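Local coordinates for protein carbon monoxide dehydrogenase (Thermococcus sp. AM4, PDB 6T7J) that probably catalyses the reversible oxidation of carbon monoxide to carbon dioxide, moving the electrons through iron-sulfur clusters, and is captured here without nickel, at residues A134-I139 with L172-K177; T222-G227 with V568-F573; V114-F119 with I149-A154; E184-L189 with E597-G602; F417-I422 with I528-G533. All coordinates share one frame; numbering follows the deposited sequence.

Contact 1. Residues A134-I139 with L172-K177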
# COMPACT_ATOMS: atom_id res chain seq x y z
N ALA A 134 2.99 30.23 -3.32
CA ALA A 134 3.98 30.36 -2.25
C ALA A 134 3.46 31.25 -1.13
O ALA A 134 3.69 30.96 0.05
CB ALA A 134 5.29 30.91 -2.82
N GLU A 135 2.76 32.33 -1.47
CA GLU A 135 2.17 33.18 -0.43
C GLU A 135 1.10 32.43 0.35
O GLU A 135 0.99 32.58 1.57
CB GLU A 135 1.57 34.45 -1.05
CG GLU A 135 2.58 35.36 -1.73
CD GLU A 135 3.30 36.28 -0.77
OE1 GLU A 135 3.97 37.23 -1.24
OE2 GLU A 135 3.19 36.07 0.46
N THR A 136 0.31 31.59 -0.34
CA THR A 136 -0.75 30.84 0.32
C THR A 136 -0.20 29.88 1.37
O THR A 136 -0.89 29.58 2.35
CB THR A 136 -1.57 30.08 -0.72
OG1 THR A 136 -1.95 30.97 -1.78
CG2 THR A 136 -2.83 29.49 -0.09
N LEU A 137 1.02 29.40 1.20
CA LEU A 137 1.61 28.47 2.15
C LEU A 137 2.58 29.14 3.11
O LEU A 137 3.32 28.45 3.82
CB LEU A 137 2.28 27.31 1.41
CG LEU A 137 1.40 26.66 0.35
CD1 LEU A 137 2.26 25.99 -0.71
CD2 LEU A 137 0.42 25.66 0.95
N GLY A 138 2.60 30.47 3.16
CA GLY A 138 3.37 31.19 4.15
C GLY A 138 4.75 31.64 3.74
O GLY A 138 5.59 31.89 4.61
N ILE A 139 5.02 31.74 2.44
CA ILE A 139 6.33 32.13 1.93
C ILE A 139 6.23 33.55 1.39
O ILE A 139 5.43 33.82 0.47
CB ILE A 139 6.83 31.16 0.86
CG1 ILE A 139 7.01 29.76 1.45
CG2 ILE A 139 8.13 31.66 0.24
CD1 ILE A 139 6.96 28.65 0.43
N LEU A 172 -3.21 22.09 2.61
CA LEU A 172 -4.54 22.32 3.14
C LEU A 172 -4.85 23.80 3.32
O LEU A 172 -6.02 24.15 3.51
CB LEU A 172 -4.71 21.59 4.48
CG LEU A 172 -4.77 20.06 4.42
CD1 LEU A 172 -5.19 19.49 5.76
CD2 LEU A 172 -5.71 19.60 3.32
N ALA A 173 -3.84 24.67 3.26
CA ALA A 173 -4.10 26.11 3.25
C ALA A 173 -4.98 26.53 2.08
O ALA A 173 -5.53 27.64 2.11
CB ALA A 173 -2.78 26.88 3.23
N LEU A 174 -5.13 25.69 1.06
CA LEU A 174 -6.03 25.99 -0.05
C LEU A 174 -7.48 25.61 0.24
O LEU A 174 -8.36 26.00 -0.53
CB LEU A 174 -5.56 25.27 -1.32
CG LEU A 174 -4.28 25.81 -1.96
CD1 LEU A 174 -3.53 24.70 -2.68
CD2 LEU A 174 -4.61 26.93 -2.93
N ALA A 175 -7.74 24.87 1.31
CA ALA A 175 -9.09 24.44 1.64
C ALA A 175 -9.76 25.44 2.58
O ALA A 175 -9.09 26.00 3.46
CB ALA A 175 -9.07 23.06 2.30
N PRO A 176 -11.06 25.67 2.42
CA PRO A 176 -11.75 26.65 3.27
C PRO A 176 -11.74 26.23 4.74
O PRO A 176 -11.65 25.04 5.07
CB PRO A 176 -13.18 26.67 2.71
CG PRO A 176 -13.31 25.40 1.93
CD PRO A 176 -11.95 25.10 1.39
N LYS A 177 -11.84 27.23 5.62
CA LYS A 177 -11.78 26.97 7.05
C LYS A 177 -12.92 26.07 7.52
O LYS A 177 -12.78 25.38 8.54
CB LYS A 177 -11.81 28.29 7.83
CG LYS A 177 -10.91 29.38 7.26
CD LYS A 177 -11.00 30.65 8.09
CE LYS A 177 -11.15 31.88 7.22
NZ LYS A 177 -11.57 33.07 8.01
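Ala173 packs against the end of helix 127-136, where a Schellman motif closes the helix beside Thr136 and Leu137. Gly138 is the positive-phi residue of the motif. Gly138 N bonds back to Glu135 O, and Ile139 N reaches Ala134 O. The tight part of the contact is small. The methyl of Ala173 points at the helix end, and its CB lies 3.4 Å from Thr136 O. The buried Leu137 reaches the same CB with its CD2 at 4.1 Å. The rest of the Leu137 side chain lies against Leu153 of helix 146-162 and Met171.

The outer part is looser. Ala173 is exposed to solvent and Thr136 partly so. Thr136 CG2 and Leu174 CD2 meet at 4.2 Å, methyl to methyl. Leu174 also rests on Met232 and Tyr236 of helix 212-242, so this short 3-10 segment sits between two helices. No hydrogen bond crosses the contact. Thr136 OG1 is hydrogen-bonded to Ser132 O in its own helix. With that oxygen placed beside the backbone N (chi1 -50°), the methyl is left to face the other segment, and Thr136 CG2 stands 3.9 Å from Ala173 O.

Contact 2. Residues T222-G227 with V568-F573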
# COMPACT_ATOMS: atom_id res chain seq x y z
N THR A 222 -6.68 9.61 3.94
CA THR A 222 -5.75 9.36 2.84
C THR A 222 -6.24 9.99 1.54
O THR A 222 -5.46 10.57 0.78
CB THR A 222 -5.55 7.85 2.66
OG1 THR A 222 -5.10 7.28 3.90
CG2 THR A 222 -4.53 7.56 1.58
N SER A 223 -7.55 9.88 1.27
CA SER A 223 -8.11 10.54 0.09
C SER A 223 -7.91 12.04 0.16
O SER A 223 -7.66 12.69 -0.86
CB SER A 223 -9.59 10.20 -0.03
OG SER A 223 -10.36 10.97 0.88
N LEU A 224 -8.02 12.62 1.36
CA LEU A 224 -7.78 14.05 1.51
C LEU A 224 -6.31 14.39 1.25
O LEU A 224 -6.00 15.42 0.64
CB LEU A 224 -8.21 14.52 2.89
CG LEU A 224 -9.72 14.57 3.12
CD1 LEU A 224 -10.05 15.06 4.53
CD2 LEU A 224 -10.39 15.44 2.07
N ALA A 225 -5.40 13.54 1.73
CA ALA A 225 -3.99 13.71 1.38
C ALA A 225 -3.78 13.68 -0.13
O ALA A 225 -2.90 14.37 -0.65
CB ALA A 225 -3.14 12.62 2.04
N ASP A 226 -4.57 12.89 -0.85
CA ASP A 226 -4.49 12.89 -2.31
C ASP A 226 -5.03 14.20 -2.89
O ASP A 226 -4.29 14.96 -3.53
CB ASP A 226 -5.25 11.70 -2.88
CG ASP A 226 -5.22 11.64 -4.41
OD1 ASP A 226 -4.55 12.49 -5.05
OD2 ASP A 226 -5.86 10.73 -4.99
N GLY A 227 -6.31 14.48 -2.67
CA GLY A 227 -6.99 15.51 -3.44
C GLY A 227 -6.50 16.91 -3.12
O GLY A 227 -6.23 17.71 -4.03
N VAL A 568 -16.36 13.01 -1.65
CA VAL A 568 -17.25 12.83 -0.50
C VAL A 568 -16.72 13.60 0.70
O VAL A 568 -17.43 14.41 1.31
CB VAL A 568 -17.44 11.34 -0.19
CG1 VAL A 568 -18.14 11.16 1.15
CG2 VAL A 568 -18.22 10.65 -1.30
N ALA A 569 -15.45 13.37 1.04
CA ALA A 569 -14.85 14.01 2.22
C ALA A 569 -14.81 15.52 2.09
O ALA A 569 -14.83 16.23 3.11
CB ALA A 569 -13.44 13.46 2.45
N SER A 570 -14.75 16.04 0.87
CA SER A 570 -14.85 17.48 0.65
C SER A 570 -16.28 17.99 0.76
O SER A 570 -16.50 19.20 0.67
CB SER A 570 -14.28 17.84 -0.72
OG SER A 570 -12.97 17.32 -0.88
N GLY A 571 -17.25 17.10 0.96
CA GLY A 571 -18.62 17.49 1.22
C GLY A 571 -19.57 17.45 0.04
O GLY A 571 -20.69 17.94 0.17
N VAL A 572 -19.17 16.88 -1.09
CA VAL A 572 -20.02 16.84 -2.27
C VAL A 572 -20.67 15.46 -2.38
O VAL A 572 -20.00 14.43 -2.24
CB VAL A 572 -19.25 17.19 -3.56
CG1 VAL A 572 -17.95 16.46 -3.64
CG2 VAL A 572 -20.08 16.88 -4.78
N PHE A 573 -21.98 15.46 -2.59
CA PHE A 573 -22.72 14.26 -2.96
C PHE A 573 -22.14 13.66 -4.23
O PHE A 573 -22.09 14.32 -5.27
CB PHE A 573 -24.19 14.64 -3.14
CG PHE A 573 -25.08 13.50 -3.55
CD1 PHE A 573 -25.53 12.58 -2.62
CD2 PHE A 573 -25.50 13.38 -4.86
CE1 PHE A 573 -26.37 11.55 -2.99
CE2 PHE A 573 -26.34 12.34 -5.24
CZ PHE A 573 -26.77 11.43 -4.31
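Leu224 and Ala569 carry the apolar part of the contact. The methyl of Ala569 points at helix 212-242 and meets one branch of the leucine. Leu224 CD2 lies 3.7 Å from Ala569 CB, and Leu224 CG is 3.9 Å from the same CB. Leu224 CG is anti to the carbonyl carbon (chi1 -72°), which carries the branch across to the alanine. The other methyl group, CD1, runs beside Val188. The small alanine leaves room for the leucine branch; the CA atoms of Leu224 and Ala569 are 7.1 Å apart.

The two serines add only loose contacts. Ser223 OG is 4.3 Å from Ala569 CB, and Ser570 OG is 4.3 Å from Leu224 CD2. Segment 568-573 holds the turn of a beta-alpha-beta unit, from helix 558-569 into strand 574-576 of a Rossmann-like parallel sheet. A Schellman motif at Gly571 ends the helix. At its other end this helix carries Lys559, which lines the pocket of the broken cluster.

Hydrogen bonds do not cross between the segments, although every touching residue is buried. The polar groups are satisfied nearby. Ser223 OG bonds to Ile220 O within its own helix. Ser570 OG bonds to Tyr566 O and to Trp228 NE1 of helix 212-242. Ala569 O is hydrogen-bonded by Trp183 NE1.

Contact 3. Residues V114-F119 with I149-A154; sequences VAEGRF and IARELA
Arg151 curls back toward Ala115 because its chain is bent at chi3 (-65°), after a first torsion of -89°. The bend lays the aliphatic part of the side chain along the end of helix 81-115 and turns the guanidinium to the last carbonyl of that helix. Arg151 NH2 reaches Ala115 O at 3.1 Å. The bond is weak, since the N-H...O angle is only 124°. The oxygen lies oblique to the guanidinium, while Glu116 CA sits at the edge of the group, near its plane. A stronger polar partner is Glu148, one turn earlier in the same helix, which forms a salt bridge with Arg151 NH1. The arginine is probably positioned mainly by its own helix, and the carbonyl is a secondary partner.

The apolar part is tight. Ala115 CB lies 3.6 Å from Ala150 CB and also 3.6 Å from Arg151 N, so the methyl is pressed against the helix backbone. Arg151 CG covers it from the outer side, 3.7 Å from Ala115 CB. Small residues make this approach possible: the CA atoms of Ala115 and Arg151 are 5.1 Å apart. Farther out, Glu116 CG and Arg151 CD come to 4.4 Å on the exposed side.

A Schellman motif with Gly117 at positive phi ends helix 81-115 here. Helix 146-162 packs beside that end. Its Ala150, Leu153 and Ala154 touch Phe111 of helix 81-115, and Ile149 and Leu153 lie on helix 127-136.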
# COMPACT_ATOMS: atom_id res chain seq x y z
N VAL A 114 14.35 22.65 -11.77
CA VAL A 114 14.30 23.95 -12.45
C VAL A 114 14.55 25.09 -11.48
O VAL A 114 15.16 26.11 -11.84
CB VAL A 114 12.95 24.11 -13.19
CG1 VAL A 114 12.80 25.51 -13.76
CG2 VAL A 114 12.85 23.08 -14.28
N ALA A 115 14.11 24.95 -10.22
CA ALA A 115 14.36 25.98 -9.23
C ALA A 115 15.85 26.12 -8.93
O ALA A 115 16.32 27.23 -8.62
CB ALA A 115 13.59 25.68 -7.94
N GLU A 116 16.60 25.03 -9.01
CA GLU A 116 18.05 25.05 -8.80
C GLU A 116 18.83 25.36 -10.07
O GLU A 116 20.06 25.43 -10.01
CB GLU A 116 18.52 23.71 -8.22
CG GLU A 116 17.85 23.32 -6.91
CD GLU A 116 18.46 22.07 -6.30
OE1 GLU A 116 19.66 22.10 -5.94
OE2 GLU A 116 17.75 21.05 -6.18
N GLY A 117 18.15 25.54 -11.20
CA GLY A 117 18.84 25.82 -12.44
C GLY A 117 19.46 24.62 -13.11
O GLY A 117 20.47 24.76 -13.81
N ARG A 118 18.89 23.43 -12.93
CA ARG A 118 19.47 22.19 -13.44
C ARG A 118 18.81 21.71 -14.73
O ARG A 118 19.51 21.35 -15.68
CB ARG A 118 19.40 21.10 -12.37
CG ARG A 118 20.34 21.33 -11.19
CD ARG A 118 20.53 20.07 -10.36
NE ARG A 118 19.65 20.05 -9.19
CZ ARG A 118 18.62 19.23 -9.05
NH1 ARG A 118 18.32 18.35 -10.00
NH2 ARG A 118 17.87 19.28 -7.95
N PHE A 119 17.48 21.70 -14.79
CA PHE A 119 16.76 21.23 -15.97
C PHE A 119 16.40 22.43 -16.83
O PHE A 119 15.28 22.94 -16.81
CB PHE A 119 15.51 20.45 -15.56
CG PHE A 119 15.78 19.28 -14.66
CD1 PHE A 119 16.85 18.43 -14.90
CD2 PHE A 119 14.97 19.03 -13.57
CE1 PHE A 119 17.10 17.36 -14.07
CE2 PHE A 119 15.21 17.96 -12.73
CZ PHE A 119 16.28 17.12 -12.98
N ILE A 149 12.10 31.85 -4.87
CA ILE A 149 10.73 31.54 -4.48
C ILE A 149 10.41 30.09 -4.82
O ILE A 149 9.84 29.35 -4.00
CB ILE A 149 9.75 32.50 -5.16
CG1 ILE A 149 10.05 33.95 -4.79
CG2 ILE A 149 8.31 32.14 -4.81
CD1 ILE A 149 9.31 34.96 -5.64
N ALA A 150 10.77 29.67 -6.03
CA ALA A 150 10.51 28.30 -6.46
C ALA A 150 11.25 27.29 -5.58
O ALA A 150 10.73 26.21 -5.29
CB ALA A 150 10.90 28.12 -7.93
N ARG A 151 12.46 27.63 -5.14
CA ARG A 151 13.23 26.73 -4.28
C ARG A 151 12.53 26.53 -2.94
O ARG A 151 12.37 25.40 -2.47
CB ARG A 151 14.64 27.27 -4.07
CG ARG A 151 15.65 26.81 -5.11
CD ARG A 151 17.08 26.96 -4.60
NE ARG A 151 17.45 28.36 -4.37
CZ ARG A 151 17.89 29.19 -5.31
NH1 ARG A 151 18.20 30.44 -5.00
NH2 ARG A 151 18.01 28.77 -6.57
N GLU A 152 12.13 27.63 -2.30
CA GLU A 152 11.44 27.51 -1.01
C GLU A 152 10.13 26.76 -1.16
O GLU A 152 9.80 25.87 -0.34
CB GLU A 152 11.21 28.90 -0.41
CG GLU A 152 12.46 29.77 -0.39
CD GLU A 152 12.19 31.17 0.13
OE1 GLU A 152 12.63 32.14 -0.51
OE2 GLU A 152 11.53 31.30 1.19
N LEU A 153 9.36 27.08 -2.20
CA LEU A 153 8.11 26.37 -2.45
C LEU A 153 8.37 24.88 -2.65
O LEU A 153 7.65 24.04 -2.11
CB LEU A 153 7.40 26.95 -3.67
CG LEU A 153 6.10 26.23 -4.02
CD1 LEU A 153 5.08 26.44 -2.91
CD2 LEU A 153 5.55 26.67 -5.36
N ALA A 154 9.40 24.54 -3.43
CA ALA A 154 9.72 23.14 -3.66
C ALA A 154 10.08 22.44 -2.36
O ALA A 154 9.72 21.28 -2.15
CB ALA A 154 10.85 23.01 -4.68

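Contact 4. Residues E184-L189 with E597-G602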
# COMPACT_ATOMS: atom_id res chain seq x y z
N GLU A 184 -11.20 18.48 11.15
CA GLU A 184 -10.61 18.46 12.48
C GLU A 184 -11.53 17.76 13.48
O GLU A 184 -11.08 16.94 14.28
CB GLU A 184 -10.30 19.89 12.93
CG GLU A 184 -9.73 20.00 14.32
CD GLU A 184 -9.49 21.45 14.73
OE1 GLU A 184 -9.25 21.70 15.93
OE2 GLU A 184 -9.55 22.33 13.85
N LYS A 185 -12.83 18.09 13.45
CA LYS A 185 -13.78 17.42 14.32
C LYS A 185 -13.84 15.92 14.02
O LYS A 185 -13.91 15.10 14.94
CB LYS A 185 -15.17 18.05 14.18
CG LYS A 185 -16.05 17.90 15.42
CD LYS A 185 -17.44 17.40 15.06
CE LYS A 185 -17.49 15.88 14.97
NZ LYS A 185 -17.21 15.22 16.28
N ALA A 186 -13.80 15.56 12.73
CA ALA A 186 -13.79 14.15 12.36
C ALA A 186 -12.44 13.49 12.64
O ALA A 186 -12.38 12.26 12.73
CB ALA A 186 -14.16 13.99 10.89
N GLY A 187 -11.37 14.27 12.76
CA GLY A 187 -10.05 13.71 12.98
C GLY A 187 -9.44 13.06 11.77
O GLY A 187 -8.71 12.08 11.90
N VAL A 188 -9.71 13.59 10.57
CA VAL A 188 -9.24 13.00 9.33
C VAL A 188 -8.26 13.93 8.60
O VAL A 188 -8.01 13.75 7.41
CB VAL A 188 -10.42 12.62 8.42
CG1 VAL A 188 -11.34 11.64 9.12
CG2 VAL A 188 -11.18 13.87 7.99
N LEU A 189 -7.71 14.91 9.30
CA LEU A 189 -6.75 15.82 8.68
C LEU A 189 -5.50 15.06 8.28
O LEU A 189 -4.86 14.43 9.13
CB LEU A 189 -6.39 16.96 9.64
CG LEU A 189 -7.42 18.08 9.77
CD1 LEU A 189 -7.04 19.03 10.90
CD2 LEU A 189 -7.58 18.83 8.46
N GLU A 597 -22.55 11.12 5.90
CA GLU A 597 -23.01 12.49 5.68
C GLU A 597 -22.95 13.30 6.96
O GLU A 597 -22.57 14.48 6.94
CB GLU A 597 -24.44 12.49 5.11
CG GLU A 597 -25.09 13.87 5.08
CD GLU A 597 -25.92 14.10 3.84
OE1 GLU A 597 -26.72 13.21 3.47
OE2 GLU A 597 -25.78 15.18 3.22
N ASP A 598 -23.29 12.69 8.10
CA ASP A 598 -23.22 13.39 9.38
C ASP A 598 -21.78 13.77 9.73
O ASP A 598 -21.56 14.75 10.44
CB ASP A 598 -23.82 12.53 10.49
CG ASP A 598 -25.33 12.58 10.50
OD1 ASP A 598 -25.96 11.92 9.65
OD2 ASP A 598 -25.90 13.28 11.37
N ILE A 599 -20.81 13.01 9.24
CA ILE A 599 -19.42 13.22 9.65
C ILE A 599 -18.78 14.36 8.86
O ILE A 599 -18.17 15.26 9.44
CB ILE A 599 -18.62 11.91 9.50
CG1 ILE A 599 -19.20 10.82 10.40
CG2 ILE A 599 -17.15 12.14 9.80
CD1 ILE A 599 -19.27 11.21 11.87
N ILE A 600 -18.92 14.34 7.54
CA ILE A 600 -18.13 15.24 6.70
C ILE A 600 -19.02 16.06 5.76
O ILE A 600 -18.55 17.04 5.16
CB ILE A 600 -17.07 14.46 5.91
CG1 ILE A 600 -17.66 13.17 5.35
CG2 ILE A 600 -15.90 14.12 6.81
CD1 ILE A 600 -18.31 13.32 4.01
N GLY A 601 -20.28 15.66 5.61
CA GLY A 601 -21.23 16.44 4.84
C GLY A 601 -21.50 15.96 3.43
O GLY A 601 -22.32 16.58 2.73
N GLY A 602 -20.83 14.91 2.97
CA GLY A 602 -21.11 14.30 1.69
C GLY A 602 -21.37 12.81 1.87
O GLY A 602 -21.32 12.28 2.98
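No flat group has a face or an edge in the meeting of Ala186 with Ile599 and Ile600. No ring, amide, carboxylate or guanidinium joins in, and aliphatic carbons do all the touching. The methyl of Ala186 points from the last turn of helix 177-186 toward the short helix 597-600. Ala186 CB meets Ile599 CG2 at 3.7 Å, methyl to methyl. The first torsion of Ile599 (-62°) puts CG2 anti to the backbone N, where it faces the alanine. The CA atoms of Ala186 and Ile599 are 6.3 Å apart.

Ile600 makes the looser touch. Its CG2 is 4.4 Å from Ala186 CB, while the longer branch leads away. The end of that branch, Ile600 CD1, packs on Ala569 at the end of helix 558-569. Ile600 is thus buried between two partners, whereas Ile599 lies at the outside.

Both segments are helix ends. Gly187 is the positive-phi residue of a Schellman motif, in which Val188 N bonds to Trp183 O. Gly601 also has positive phi and turns the chain toward strand 604-606, an outer strand of the second parallel sheet. The contact therefore joins the helical N-terminal part of the chain to the rim of a Rossmann-like unit.

Hydrogen bonds between the two segments are absent. A polar tie lies close by, where Arg179 NH1, on the same helix as Ala186, bonds to Ile600 O. The contact itself is van der Waals only and has little directionality; the arginine bond probably adds a directional tie beside it.

Contact 5. Residues F417-I422 with I528-G533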
# COMPACT_ATOMS: atom_id res chain seq x y z
N PHE A 417 -10.47 24.91 -19.64
CA PHE A 417 -11.22 25.71 -18.67
C PHE A 417 -10.70 25.40 -17.27
O PHE A 417 -11.32 24.67 -16.49
CB PHE A 417 -12.72 25.44 -18.80
CG PHE A 417 -13.32 26.00 -20.05
CD1 PHE A 417 -13.50 27.36 -20.21
CD2 PHE A 417 -13.71 25.15 -21.08
CE1 PHE A 417 -14.05 27.88 -21.37
CE2 PHE A 417 -14.26 25.66 -22.24
CZ PHE A 417 -14.43 27.03 -22.38
N SER A 418 -9.55 25.97 -16.95
CA SER A 418 -9.08 25.98 -15.58
C SER A 418 -9.89 26.98 -14.76
O SER A 418 -10.69 27.76 -15.30
CB SER A 418 -7.59 26.31 -15.52
OG SER A 418 -7.34 27.60 -16.06
N VAL A 419 -9.69 26.95 -13.44
CA VAL A 419 -10.40 27.89 -12.57
C VAL A 419 -10.03 29.33 -12.94
O VAL A 419 -10.89 30.22 -12.96
CB VAL A 419 -10.09 27.59 -11.09
CG1 VAL A 419 -10.84 28.56 -10.19
CG2 VAL A 419 -10.46 26.15 -10.76
N GLU A 420 -8.76 29.57 -13.25
CA GLU A 420 -8.34 30.90 -13.68
C GLU A 420 -9.03 31.30 -14.98
O GLU A 420 -9.51 32.43 -15.11
CB GLU A 420 -6.82 30.93 -13.85
CG GLU A 420 -6.05 30.89 -12.54
CD GLU A 420 -5.82 29.48 -12.04
OE1 GLU A 420 -5.36 29.32 -10.88
OE2 GLU A 420 -6.08 28.53 -12.80
N ALA A 421 -9.11 30.37 -15.94
CA ALA A 421 -9.78 30.67 -17.20
C ALA A 421 -11.26 30.95 -16.99
O ALA A 421 -11.83 31.84 -17.63
CB ALA A 421 -9.58 29.52 -18.19
N ILE A 422 -11.90 30.19 -16.10
CA ILE A 422 -13.32 30.41 -15.82
C ILE A 422 -13.54 31.77 -15.19
O ILE A 422 -14.46 32.50 -15.57
CB ILE A 422 -13.86 29.27 -14.94
CG1 ILE A 422 -13.85 27.95 -15.71
CG2 ILE A 422 -15.27 29.59 -14.47
CD1 ILE A 422 -13.86 26.73 -14.82
N ILE A 528 -11.55 21.25 -9.66
CA ILE A 528 -12.93 21.21 -9.17
C ILE A 528 -12.98 21.60 -7.70
O ILE A 528 -13.74 22.49 -7.29
CB ILE A 528 -13.54 19.82 -9.41
CG1 ILE A 528 -13.92 19.65 -10.89
CG2 ILE A 528 -14.75 19.59 -8.52
CD1 ILE A 528 -14.35 18.25 -11.26
N LEU A 529 -12.11 20.98 -6.89
CA LEU A 529 -12.09 21.28 -5.46
C LEU A 529 -11.80 22.76 -5.20
O LEU A 529 -12.31 23.33 -4.24
CB LEU A 529 -11.06 20.41 -4.74
CG LEU A 529 -11.43 18.93 -4.59
CD1 LEU A 529 -10.46 18.24 -3.64
CD2 LEU A 529 -12.86 18.77 -4.11
N ILE A 530 -10.98 23.38 -6.05
CA ILE A 530 -10.75 24.81 -5.92
C ILE A 530 -12.02 25.58 -6.25
O ILE A 530 -12.47 26.44 -5.48
CB ILE A 530 -9.57 25.26 -6.80
CG1 ILE A 530 -8.27 24.64 -6.29
CG2 ILE A 530 -9.45 26.77 -6.81
CD1 ILE A 530 -7.93 25.03 -4.86
N ALA A 531 -12.65 25.24 -7.38
CA ALA A 531 -13.84 25.96 -7.84
C ALA A 531 -14.90 25.99 -6.75
O ALA A 531 -15.29 27.06 -6.26
CB ALA A 531 -14.38 25.33 -9.12
N LEU A 532 -15.37 24.80 -6.35
CA LEU A 532 -16.30 24.70 -5.23
C LEU A 532 -15.79 25.48 -4.02
O LEU A 532 -16.51 26.29 -3.43
CB LEU A 532 -16.54 23.24 -4.87
CG LEU A 532 -17.07 22.35 -6.01
CD1 LEU A 532 -16.94 20.88 -5.65
CD2 LEU A 532 -18.51 22.71 -6.33
N GLY A 533 -14.51 25.27 -3.68
CA GLY A 533 -13.95 25.97 -2.53
C GLY A 533 -14.07 27.47 -2.65
O GLY A 533 -14.37 28.16 -1.67
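Val419 begins helix 419-425 and brings its CA 6.2 Å from the CA of Ala531 in helix 525-538. Val419 CG1 meets Ile530 CG2 at 4.1 Å. Val419 CG2 also touches that methyl, and reaches over to the backbone, 4.1 Å from Ala531 N. It lies 4.3 Å from Ala531 CB. The side chains of Val419 and Ile530 cross at about a right angle. A chi1 of -179° sets Val419 CG1 trans to the backbone N and CG2 beside it, which spreads the branches over the two residues. Ile530 also touches Met232 of helix 212-242.

Helix 525-538 is the crossover from strand 516-518 to strand 548-552 of a Rossmann-like parallel sheet, and helix 419-425 packs against it. Ser418 is the N-cap of the latter. Its OG accepts from Ala421 N at 3.3 Å, with a fairly straight N-H...O angle of 161°. The same OG is hydrogen-bonded to Pro245 O. Glu420 forms a salt bridge with Lys129 of helix 127-136.

The touching residues are partly exposed, and no hydrogen bond joins the segments. Contact across the interface is purely apolar and undirected; the cap and the Glu420 pairing with Lys129 probably help to hold the helix start.

Contact 2 is the buried one. Contacts 1, 3 and 4 are partly buried, and contact 5 lies at the surface. Aliphatic groups dominate throughout, and contact 3 alone adds a hydrogen bond between its segments, a weak one. Contacts 1 and 3 belong to the helical N-terminal part and touch through Leu137 and Leu153. Contacts 2 and 4 join that part to one Rossmann-like unit, with centres about 10 Å apart. Contact 5 packs helix 419-425 on helix 525-538, a crossover helix of that unit. Its Ile530 touches Leu174 of contact 1, and its Leu529 lies against Ser570 of contact 2. Schellman ends recur in contacts 1 to 4; contact 5 has an N-cap.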